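Local coordinates for possible galactose mutarotase (Streptomyces platensis subsp. rosaceus, PDB 4RNL), which is of unproven function but probably interconverts the alpha and beta anomers of an aldose such as galactose, at residues T47-D52 with R57-L62; G188-G193 with V297-A302; A222-T225 with F229-R232. One frame throughout, in Å; residues are numbered along the deposited sequence.

Contact 1. Residues T47-D52 with R57-L62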
ATOM      1  N   THR A  47      -3.749  -2.303 -12.257  1.00 13.61           N
ATOM      2  CA  THR A  47      -4.176  -3.696 -12.384  1.00 14.59           C
ATOM      3  C   THR A  47      -3.054  -4.685 -12.057  1.00 12.53           C
ATOM      4  O   THR A  47      -1.868  -4.401 -12.247  1.00 10.31           O
ATOM      5  CB  THR A  47      -4.726  -4.024 -13.794  1.00 23.36           C
ATOM      6  OG1 THR A  47      -3.800  -3.575 -14.787  1.00 22.09           O
ATOM      7  CG2 THR A  47      -6.091  -3.379 -14.046  1.00 27.38           C
ATOM      8  N   VAL A  48      -3.460  -5.847 -11.558  1.00 11.50           N
ATOM      9  CA  VAL A  48      -2.577  -6.973 -11.291  1.00 11.66           C
ATOM     10  C   VAL A  48      -3.296  -8.217 -11.811  1.00 14.18           C
ATOM     11  O   VAL A  48      -4.414  -8.517 -11.384  1.00 13.12           O
ATOM     12  CB  VAL A  48      -2.315  -7.141  -9.775  1.00 14.10           C
ATOM     13  CG1 VAL A  48      -1.541  -8.416  -9.513  1.00 15.66           C
ATOM     14  CG2 VAL A  48      -1.552  -5.938  -9.216  1.00 10.74           C
ATOM     15  N   GLU A  49      -2.677  -8.919 -12.753  1.00 12.64           N
ATOM     16  CA  GLU A  49      -3.282 -10.116 -13.334  1.00 12.88           C
ATOM     17  C   GLU A  49      -2.380 -11.322 -13.117  1.00 15.61           C
ATOM     18  O   GLU A  49      -1.177 -11.247 -13.354  1.00 12.59           O
ATOM     19  CB  GLU A  49      -3.530  -9.910 -14.829  1.00 15.10           C
ATOM     20  CG  GLU A  49      -4.618  -8.876 -15.112  1.00 14.09           C
ATOM     21  CD  GLU A  49      -4.580  -8.358 -16.534  1.00 23.99           C
ATOM     22  OE1 GLU A  49      -5.371  -8.847 -17.362  1.00 24.21           O
ATOM     23  OE2 GLU A  49      -3.758  -7.460 -16.823  1.00 26.13           O
ATOM     24  N   ALA A  50      -2.979 -12.432 -12.689  1.00 11.81           N
ATOM     25  CA  ALA A  50      -2.242 -13.632 -12.304  1.00 12.87           C
ATOM     26  C   ALA A  50      -3.092 -14.859 -12.614  1.00 12.80           C
ATOM     27  O   ALA A  50      -4.327 -14.789 -12.565  1.00 12.74           O
ATOM     28  CB  ALA A  50      -1.921 -13.587 -10.803  1.00 11.72           C
ATOM     29  N   PRO A  51      -2.444 -15.995 -12.911  1.00 15.13           N
ATOM     30  CA  PRO A  51      -3.209 -17.201 -13.257  1.00 14.37           C
ATOM     31  C   PRO A  51      -3.833 -17.902 -12.051  1.00 15.83           C
ATOM     32  O   PRO A  51      -3.265 -17.861 -10.948  1.00 14.24           O
ATOM     33  CB  PRO A  51      -2.156 -18.108 -13.907  1.00 17.24           C
ATOM     34  CG  PRO A  51      -0.870 -17.703 -13.264  1.00 17.51           C
ATOM     35  CD  PRO A  51      -0.987 -16.209 -13.012  1.00 17.42           C
ATOM     36  N   ASP A  52      -4.990 -18.533 -12.262  1.00 15.95           N
ATOM     37  CA  ASP A  52      -5.593 -19.396 -11.248  1.00 17.34           C
ATOM     38  C   ASP A  52      -4.994 -20.798 -11.374  1.00 19.10           C
ATOM     39  O   ASP A  52      -4.091 -21.013 -12.192  1.00 17.64           O
ATOM     40  CB  ASP A  52      -7.135 -19.410 -11.354  1.00 15.36           C
ATOM     41  CG  ASP A  52      -7.657 -20.030 -12.661  1.00 23.82           C
ATOM     42  OD1 ASP A  52      -6.900 -20.708 -13.389  1.00 20.31           O
ATOM     43  OD2 ASP A  52      -8.866 -19.856 -12.950  1.00 21.07           O
ATOM     44  N   ARG A  57      -5.714 -16.469 -16.582  1.00 15.92           N
ATOM     45  CA  ARG A  57      -5.400 -15.132 -16.085  1.00 16.24           C
ATOM     46  C   ARG A  57      -6.656 -14.396 -15.595  1.00 17.23           C
ATOM     47  O   ARG A  57      -7.721 -14.503 -16.202  1.00 18.74           O
ATOM     48  CB  ARG A  57      -4.703 -14.330 -17.192  1.00 18.66           C
ATOM     49  CG  ARG A  57      -4.375 -12.897 -16.828  1.00 16.45           C
ATOM     50  CD  ARG A  57      -3.457 -12.266 -17.884  1.00 20.83           C
ATOM     51  NE  ARG A  57      -2.041 -12.559 -17.638  1.00 23.16           N
ATOM     52  CZ  ARG A  57      -1.026 -11.962 -18.258  1.00 23.00           C
ATOM     53  NH1 ARG A  57      -1.258 -11.036 -19.181  1.00 20.11           N
ATOM     54  NH2 ARG A  57       0.227 -12.288 -17.953  1.00 16.54           N
ATOM     55  N   GLY A  58      -6.534 -13.664 -14.490  1.00 15.19           N
ATOM     56  CA  GLY A  58      -7.638 -12.863 -13.986  1.00 13.01           C
ATOM     57  C   GLY A  58      -7.134 -11.620 -13.281  1.00 13.77           C
ATOM     58  O   GLY A  58      -6.043 -11.637 -12.698  1.00 12.78           O
ATOM     59  N   GLN A  59      -7.914 -10.541 -13.335  1.00 12.33           N
ATOM     60  CA  GLN A  59      -7.502  -9.254 -12.748  1.00 11.37           C
ATOM     61  C   GLN A  59      -7.915  -9.232 -11.288  1.00 11.54           C
ATOM     62  O   GLN A  59      -9.079  -9.502 -10.972  1.00 11.41           O
ATOM     63  CB  GLN A  59      -8.164  -8.097 -13.503  1.00 11.71           C
ATOM     64  CG  GLN A  59      -7.400  -6.767 -13.413  1.00 11.21           C
ATOM     65  CD  GLN A  59      -7.427  -6.174 -12.013  1.00 10.59           C
ATOM     66  OE1 GLN A  59      -6.380  -5.854 -11.440  1.00 10.56           O
ATOM     67  NE2 GLN A  59      -8.629  -6.029 -11.452  1.00 14.48           N
ATOM     68  N   LEU A  60      -6.971  -8.910 -10.402  1.00 10.39           N
ATOM     69  CA  LEU A  60      -7.169  -9.101  -8.968  1.00 10.23           C
ATOM     70  C   LEU A  60      -7.245  -7.813  -8.149  1.00 16.70           C
ATOM     71  O   LEU A  60      -7.742  -7.823  -7.025  1.00 13.34           O
ATOM     72  CB  LEU A  60      -6.034  -9.965  -8.392  1.00 10.12           C
ATOM     73  CG  LEU A  60      -5.641 -11.221  -9.190  1.00 10.53           C
ATOM     74  CD1 LEU A  60      -4.514 -11.963  -8.473  1.00 10.60           C
ATOM     75  CD2 LEU A  60      -6.841 -12.141  -9.377  1.00 12.98           C
ATOM     76  N   ALA A  61      -6.732  -6.707  -8.677  1.00 12.07           N
ATOM     77  CA  ALA A  61      -6.656  -5.490  -7.850  1.00 10.79           C
ATOM     78  C   ALA A  61      -7.935  -4.649  -7.924  1.00 10.32           C
ATOM     79  O   ALA A  61      -8.527  -4.522  -8.991  1.00 12.69           O
ATOM     80  CB  ALA A  61      -5.442  -4.652  -8.252  1.00 13.43           C
ATOM     81  N   LEU A  62      -8.369  -4.081  -6.796  1.00  9.92           N
ATOM     82  CA  LEU A  62      -9.473  -3.126  -6.845  1.00 10.47           C
ATOM     83  C   LEU A  62      -8.966  -1.875  -7.545  1.00 11.19           C
ATOM     84  O   LEU A  62      -7.882  -1.375  -7.242  1.00 11.64           O
ATOM     85  CB  LEU A  62      -9.986  -2.766  -5.442  1.00 10.82           C
ATOM     86  CG  LEU A  62     -10.543  -3.900  -4.577  1.00 12.24           C
ATOM     87  CD1 LEU A  62     -11.301  -3.330  -3.383  1.00 11.99           C
ATOM     88  CD2 LEU A  62     -11.432  -4.845  -5.385  1.00 11.60           C
TER
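Val48 and Gln59 meet through a side chain that does the work of a backbone. The amide carbonyl of Gln59 takes the place of a strand carbonyl: Val48 N donates to Gln59 OE1 at 2.9 Å, lying in the carbonyl plane. The same OE1 receives Ala61 N from above that plane, while Gln59 NE2 donates a hydrogen bond to Ala61 O at 2.9 Å, so three bonds fix the rotation of the amide. A bend at chi2 (-69°) folds the chain back far enough for this, and it crosses Thr47 at about a right angle, with Thr47 CG2 3.7 Å from Gln59 CG.

The strands themselves pair antiparallel at Glu49 with Gln59, Ala50 with Gly58 and Pro51 with Arg57. Ala50 and Gly58 form the hydrogen-bonded pair, using both their N-H and C=O groups, and just past the strand end Leu60 N reaches Val48 O at 2.8 Å. Between Glu49 and Arg57 the aliphatic parts touch: Glu49 CB lies 3.7 Å from Arg57 CG, and the charged ends find other partners, Glu49 in Arg35 and Arg57 in Glu28. On the other face Ala50 CB packs against Leu60 CD1 at 3.8 Å.

Strands 45-51 and 57-59 thus form a hairpin at one edge of a five-stranded antiparallel sheet. Strand 35-39 flanks 45-51 on its far side, while Phe340 of strand 332-342 packs against Val48 and Leu60.

Contact 2. Residues G188-G193 with V297-A302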
ATOM      1  N   GLY A 188      -9.745 -13.946  -6.046  1.00 11.87           N
ATOM      2  CA  GLY A 188     -10.738 -14.598  -6.891  1.00 12.77           C
ATOM      3  C   GLY A 188     -11.162 -13.707  -8.046  1.00 16.65           C
ATOM      4  O   GLY A 188     -11.981 -14.098  -8.886  1.00 14.91           O
ATOM      5  N   GLY A 189     -10.596 -12.505  -8.092  1.00 12.36           N
ATOM      6  CA  GLY A 189     -10.957 -11.509  -9.097  1.00 12.99           C
ATOM      7  C   GLY A 189     -11.689 -10.333  -8.471  1.00 13.17           C
ATOM      8  O   GLY A 189     -12.517 -10.530  -7.577  1.00 12.42           O
ATOM      9  N   ASP A 190     -11.410  -9.113  -8.936  1.00  9.62           N
ATOM     10  CA  ASP A 190     -11.971  -7.920  -8.288  1.00 13.14           C
ATOM     11  C   ASP A 190     -13.487  -7.853  -8.403  1.00 17.35           C
ATOM     12  O   ASP A 190     -14.142  -7.169  -7.620  1.00 18.25           O
ATOM     13  CB  ASP A 190     -11.351  -6.628  -8.843  1.00 12.34           C
ATOM     14  CG  ASP A 190     -11.779  -6.341 -10.259  1.00 12.07           C
ATOM     15  OD1 ASP A 190     -11.451  -7.155 -11.154  1.00 15.68           O
ATOM     16  OD2 ASP A 190     -12.444  -5.300 -10.495  1.00 12.67           O
ATOM     17  N   GLY A 191     -14.051  -8.565  -9.369  1.00 13.69           N
ATOM     18  CA  GLY A 191     -15.496  -8.562  -9.537  1.00 13.19           C
ATOM     19  C   GLY A 191     -16.186  -9.758  -8.908  1.00 12.80           C
ATOM     20  O   GLY A 191     -17.380  -9.968  -9.127  1.00 15.28           O
ATOM     21  N   SER A 192     -15.457 -10.543  -8.116  1.00 12.70           N
ATOM     22  CA  SER A 192     -16.002 -11.825  -7.637  1.00 16.81           C
ATOM     23  C   SER A 192     -16.811 -11.732  -6.350  1.00 18.10           C
ATOM     24  O   SER A 192     -17.264 -12.751  -5.822  1.00 18.99           O
ATOM     25  CB  SER A 192     -14.887 -12.863  -7.460  1.00 13.85           C
ATOM     26  OG  SER A 192     -13.977 -12.455  -6.443  1.00 13.48           O
ATOM     27  N   GLY A 193     -16.994 -10.524  -5.832  1.00 13.01           N
ATOM     28  CA  GLY A 193     -17.762 -10.356  -4.610  1.00 13.35           C
ATOM     29  C   GLY A 193     -16.843 -10.184  -3.418  1.00 12.19           C
ATOM     30  O   GLY A 193     -15.779  -9.574  -3.544  1.00 14.01           O
ATOM     31  N   VAL A 297     -17.909  -4.498 -12.238  1.00 13.05           N
ATOM     32  CA  VAL A 297     -18.788  -4.873 -11.140  1.00 16.74           C
ATOM     33  C   VAL A 297     -18.652  -3.826 -10.044  1.00 11.81           C
ATOM     34  O   VAL A 297     -17.540  -3.439  -9.705  1.00 15.11           O
ATOM     35  CB  VAL A 297     -18.389  -6.256 -10.570  1.00 21.48           C
ATOM     36  CG1 VAL A 297     -19.260  -6.617  -9.381  1.00 21.90           C
ATOM     37  CG2 VAL A 297     -18.487  -7.328 -11.646  1.00 21.99           C
ATOM     38  N   PRO A 298     -19.782  -3.344  -9.507  1.00 19.75           N
ATOM     39  CA  PRO A 298     -19.708  -2.402  -8.381  1.00 15.44           C
ATOM     40  C   PRO A 298     -19.113  -3.043  -7.134  1.00 13.66           C
ATOM     41  O   PRO A 298     -19.432  -4.196  -6.816  1.00 17.43           O
ATOM     42  CB  PRO A 298     -21.175  -2.007  -8.137  1.00 19.24           C
ATOM     43  CG  PRO A 298     -21.998  -3.044  -8.854  1.00 28.08           C
ATOM     44  CD  PRO A 298     -21.158  -3.520 -10.007  1.00 17.23           C
ATOM     45  N   TYR A 299     -18.254  -2.303  -6.435  1.00 15.52           N
ATOM     46  CA  TYR A 299     -17.545  -2.830  -5.269  1.00 11.33           C
ATOM     47  C   TYR A 299     -18.371  -2.664  -3.992  1.00 16.41           C
ATOM     48  O   TYR A 299     -18.707  -1.541  -3.608  1.00 15.24           O
ATOM     49  CB  TYR A 299     -16.210  -2.095  -5.088  1.00 13.52           C
ATOM     50  CG  TYR A 299     -15.150  -2.389  -6.137  1.00 14.54           C
ATOM     51  CD1 TYR A 299     -15.060  -3.637  -6.743  1.00 10.87           C
ATOM     52  CD2 TYR A 299     -14.229  -1.416  -6.502  1.00 16.84           C
ATOM     53  CE1 TYR A 299     -14.090  -3.904  -7.694  1.00  9.86           C
ATOM     54  CE2 TYR A 299     -13.253  -1.668  -7.450  1.00 13.26           C
ATOM     55  CZ  TYR A 299     -13.187  -2.913  -8.040  1.00 13.61           C
ATOM     56  OH  TYR A 299     -12.213  -3.159  -8.982  1.00 10.93           O
ATOM     57  N   GLY A 300     -18.691  -3.775  -3.332  1.00 17.00           N
ATOM     58  CA  GLY A 300     -19.346  -3.727  -2.031  1.00 18.42           C
ATOM     59  C   GLY A 300     -18.314  -3.816  -0.917  1.00 15.99           C
ATOM     60  O   GLY A 300     -17.119  -3.922  -1.188  1.00 13.82           O
ATOM     61  N   PRO A 301     -18.764  -3.763   0.350  1.00 15.88           N
ATOM     62  CA  PRO A 301     -17.819  -3.885   1.467  1.00 14.87           C
ATOM     63  C   PRO A 301     -17.040  -5.194   1.368  1.00 13.72           C
ATOM     64  O   PRO A 301     -17.618  -6.213   0.968  1.00 15.46           O
ATOM     65  CB  PRO A 301     -18.728  -3.876   2.708  1.00 19.25           C
ATOM     66  CG  PRO A 301     -20.103  -4.246   2.189  1.00 24.27           C
ATOM     67  CD  PRO A 301     -20.160  -3.658   0.805  1.00 21.77           C
ATOM     68  N   ALA A 302     -15.745  -5.140   1.668  1.00 12.54           N
ATOM     69  CA  ALA A 302     -14.849  -6.299   1.608  1.00 11.60           C
ATOM     70  C   ALA A 302     -14.625  -6.849   0.194  1.00 12.30           C
ATOM     71  O   ALA A 302     -14.265  -8.015   0.026  1.00 15.25           O
ATOM     72  CB  ALA A 302     -15.313  -7.402   2.564  1.00 17.03           C
TER
HETATM   73  O   HOH W   1     -15.252  -4.664 -10.911  1.00 14.68           O
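Tyr299 and Asp190, the two residues most covered here, join through a single short polar bond. Tyr299 OH donates to Asp190 OD2 at 2.6 Å, meeting the carboxylate on its anti side and 24° out of its plane. Relative to the phenol ring, the acceptor lies at the edge and in the plane, although carboxylate and ring are themselves turned 75° apart. Asp190 O also comes to this edge, 3.3 Å from Tyr299 CE1, so backbone and side chain of one residue line the same part of the ring. The CG of Asp190 stands between its backbone N and carbonyl carbon (chi1 70°), which brings the carboxylate out to the hydroxyl.

Each oxygen of the carboxylate has its own work. OD2 also accepts from a water at 2.9 Å, and that water in turn accepts from Val297 N at 3.0 Å, bridging the two segments a second time. OD1 is held by Ser295 OG. The phenol oxygen is doubly engaged as well, accepting from Gly63 N.

Val297 packs its CB and CG2 on Gly191, a residue without a side chain, with Val297 CB 3.8 Å from Gly191 CA. Gly191 belongs to a type I beta turn from Gly189 to Ser192, in which Gly189 O accepts from both Ser192 N and Ser192 OG, the latter at 2.7 Å.

A tyrosine-aspartate hydrogen bond and a water bridge thus join two irregular connections distant in sequence: the loops following strands 180-185 and 278-282 of the seven-stranded antiparallel sheet in this mutarotase-like beta fold.

Contact 3. Residues A222-T225 with F229-R232. With PO4 (phosphate ion), chain G.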
ATOM      1  N   ALA A 222      -0.385  -5.132  21.781  1.00 11.49           N
ATOM      2  CA  ALA A 222      -1.068  -6.155  22.574  1.00 12.16           C
ATOM      3  C   ALA A 222      -0.977  -7.526  21.918  1.00 12.63           C
ATOM      4  O   ALA A 222      -0.974  -7.627  20.697  1.00 12.69           O
ATOM      5  CB  ALA A 222      -2.522  -5.767  22.777  1.00 15.93           C
ATOM      6  N   GLU A 223      -0.929  -8.591  22.719  1.00 11.57           N
ATOM      7  CA  GLU A 223      -0.900  -9.952  22.162  1.00 12.14           C
ATOM      8  C   GLU A 223      -2.183 -10.275  21.395  1.00 14.11           C
ATOM      9  O   GLU A 223      -3.276  -9.846  21.785  1.00 13.99           O
ATOM     10  CB  GLU A 223      -0.676 -10.990  23.269  1.00 17.20           C
ATOM     11  CG  GLU A 223       0.664 -10.865  23.976  1.00 24.86           C
ATOM     12  N   VAL A 224      -2.058 -11.023  20.302  1.00  9.82           N
ATOM     13  CA  VAL A 224      -3.243 -11.374  19.515  1.00  9.12           C
ATOM     14  C   VAL A 224      -3.937 -12.609  20.066  1.00 11.85           C
ATOM     15  O   VAL A 224      -5.102 -12.845  19.765  1.00 12.40           O
ATOM     16  CB  VAL A 224      -2.934 -11.644  18.026  1.00 10.08           C
ATOM     17  CG1 VAL A 224      -2.344 -10.412  17.344  1.00 12.56           C
ATOM     18  CG2 VAL A 224      -2.010 -12.861  17.881  1.00 10.16           C
ATOM     19  N   THR A 225      -3.228 -13.399  20.869  1.00 15.54           N
ATOM     20  CA  THR A 225      -3.798 -14.653  21.360  1.00 14.59           C
ATOM     21  C   THR A 225      -5.128 -14.437  22.088  1.00 16.12           C
ATOM     22  O   THR A 225      -5.259 -13.534  22.926  1.00 14.19           O
ATOM     23  CB  THR A 225      -2.820 -15.442  22.262  1.00 17.90           C
ATOM     24  OG1 THR A 225      -3.463 -16.645  22.712  1.00 18.01           O
ATOM     25  CG2 THR A 225      -2.379 -14.611  23.474  1.00 16.10           C
ATOM     26  N   PHE A 229      -7.891 -10.960  16.464  1.00 10.92           N
ATOM     27  CA  PHE A 229      -6.752 -10.536  15.641  1.00  8.17           C
ATOM     28  C   PHE A 229      -5.692 -11.626  15.492  1.00 11.38           C
ATOM     29  O   PHE A 229      -4.623 -11.393  14.932  1.00 14.37           O
ATOM     30  CB  PHE A 229      -6.144  -9.246  16.206  1.00 12.72           C
ATOM     31  CG  PHE A 229      -7.161  -8.159  16.408  1.00  9.27           C
ATOM     32  CD1 PHE A 229      -7.567  -7.367  15.339  1.00 11.30           C
ATOM     33  CD2 PHE A 229      -7.739  -7.954  17.653  1.00  9.23           C
ATOM     34  CE1 PHE A 229      -8.515  -6.369  15.515  1.00 11.57           C
ATOM     35  CE2 PHE A 229      -8.693  -6.957  17.842  1.00 12.29           C
ATOM     36  CZ  PHE A 229      -9.083  -6.164  16.771  1.00 11.73           C
ATOM     37  N   ASP A 230      -5.994 -12.823  15.985  1.00  9.47           N
ATOM     38  CA  ASP A 230      -5.052 -13.937  15.870  1.00 10.34           C
ATOM     39  C   ASP A 230      -5.101 -14.566  14.475  1.00 12.01           C
ATOM     40  O   ASP A 230      -6.049 -15.291  14.141  1.00 12.70           O
ATOM     41  CB  ASP A 230      -5.329 -14.998  16.948  1.00 14.07           C
ATOM     42  CG  ASP A 230      -4.198 -16.012  17.092  1.00 17.70           C
ATOM     43  OD1 ASP A 230      -3.276 -16.015  16.245  1.00 16.12           O
ATOM     44  OD2 ASP A 230      -4.232 -16.823  18.054  1.00 14.86           O
ATOM     45  N   PHE A 231      -4.082 -14.275  13.667  1.00 11.65           N
ATOM     46  CA  PHE A 231      -3.915 -14.861  12.329  1.00 10.50           C
ATOM     47  C   PHE A 231      -2.633 -15.681  12.268  1.00 11.75           C
ATOM     48  O   PHE A 231      -2.065 -15.886  11.189  1.00 11.94           O
ATOM     49  CB  PHE A 231      -3.851 -13.770  11.239  1.00 10.32           C
ATOM     50  CG  PHE A 231      -5.186 -13.143  10.906  1.00 10.56           C
ATOM     51  CD1 PHE A 231      -6.045 -13.747   9.992  1.00 11.21           C
ATOM     52  CD2 PHE A 231      -5.564 -11.922  11.468  1.00 10.06           C
ATOM     53  CE1 PHE A 231      -7.272 -13.167   9.669  1.00 10.92           C
ATOM     54  CE2 PHE A 231      -6.792 -11.335  11.152  1.00 13.19           C
ATOM     55  CZ  PHE A 231      -7.649 -11.955  10.247  1.00 10.69           C
ATOM     56  N   ARG A 232      -2.162 -16.151  13.420  1.00  8.75           N
ATOM     57  CA  ARG A 232      -0.903 -16.889  13.445  1.00 12.77           C
ATOM     58  C   ARG A 232      -1.026 -18.214  12.688  1.00 18.12           C
ATOM     59  O   ARG A 232      -0.049 -18.695  12.108  1.00 14.55           O
ATOM     60  CB  ARG A 232      -0.431 -17.100  14.880  1.00 11.09           C
ATOM     61  CG  ARG A 232       0.098 -15.808  15.552  1.00 14.02           C
ATOM     62  CD  ARG A 232       0.402 -16.046  17.025  1.00 13.11           C
ATOM     63  NE  ARG A 232      -0.794 -16.497  17.739  1.00 15.51           N
ATOM     64  CZ  ARG A 232      -0.784 -17.078  18.936  1.00 21.52           C
ATOM     65  NH1 ARG A 232       0.360 -17.281  19.573  1.00 17.68           N
ATOM     66  NH2 ARG A 232      -1.924 -17.459  19.494  1.00 19.90           N
TER
HETATM   67  P   PO4 G 403      -0.893 -19.169  22.692  0.79 42.92           P
HETATM   68  O1  PO4 G 403      -1.027 -19.268  24.190  0.79 44.72           O
HETATM   69  O2  PO4 G 403      -2.162 -18.601  22.109  0.79 37.39           O
HETATM   70  O3  PO4 G 403       0.282 -18.285  22.340  0.79 33.51           O
HETATM   71  O4  PO4 G 403      -0.693 -20.555  22.125  0.79 50.67           O
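Val224 touches Arg232 through its methyl CG2, which lies 3.8 Å from Arg232 NE and oblique to the guanidinium plane. The two methyls of Val224 divide the opposing segment between them. CG1 lies against the backbone of Phe229, 3.5 Å from Phe229 O, whereas CG2 turns to Asp230 and Arg232. The first torsion of the valine (chi1 -61°) sends CG1 to Phe229 and leaves CG2 for the other two. Val224 and Asp230 cross at about a right angle, and the aspartate CB approaches the valine carbonyl O.

Arg232 turns the edge of its guanidinium to a carboxylate tilted against it. Arg232 NE and NH2 grip Asp230 side-on, one nitrogen to each oxygen: NE reaches Asp230 OD1 at 2.9 Å and NH2 reaches Asp230 OD2 at 2.8 Å. Both acceptors lie in the guanidinium plane, but the nitrogens arrive well out of the carboxylate plane. Arg232 N also donates to OD1, from the opposite face to NE, closing an Asx turn. The bend at chi3 (-59°) swings the guanidinium round so that its NE/NH2 edge meets the Asp230 carboxylate.

Another edge of the same group faces a phosphate ion, probably acquired from the crystallisation liquor. Arg232 NH1 donates to phosphate O3 at 2.9 Å and NH2 to phosphate O2 at 2.9 Å. Thr225 OG1 also lies by phosphate O2, at a separation too short to be trusted in detail. Thr225 CB rests 3.5 Å from Arg232 NH2, obliquely to the guanidinium.

NH2 therefore serves two anions, Asp230 and the phosphate. The carboxylate fixes the orientation of the guanidinium, and the two anions together probably balance its charge. The bound ion is consistent with a surface patch able to hold an anion, without by itself indicating a substrate site.

Contacts 1 and 2 are neighbours, their centres about 12 Å apart, and they touch directly: Gln59 O lies 3.1 Å from Asp190 N, a probable hydrogen bond, and Leu62 packs on Tyr299. Contact 3 stands apart, its centre about 30 Å from that of contact 1 and about 27 Å from that of contact 2, at strand 222-223, an outermost strand of the seven-stranded sheet. Along the chain contact 1 comes first, and contact 3 falls between the two segments of contact 2. The hairpin edge of the five-stranded sheet is thus tied to loops leaving the seven-stranded one, while contact 3 is a separate turn at the surface.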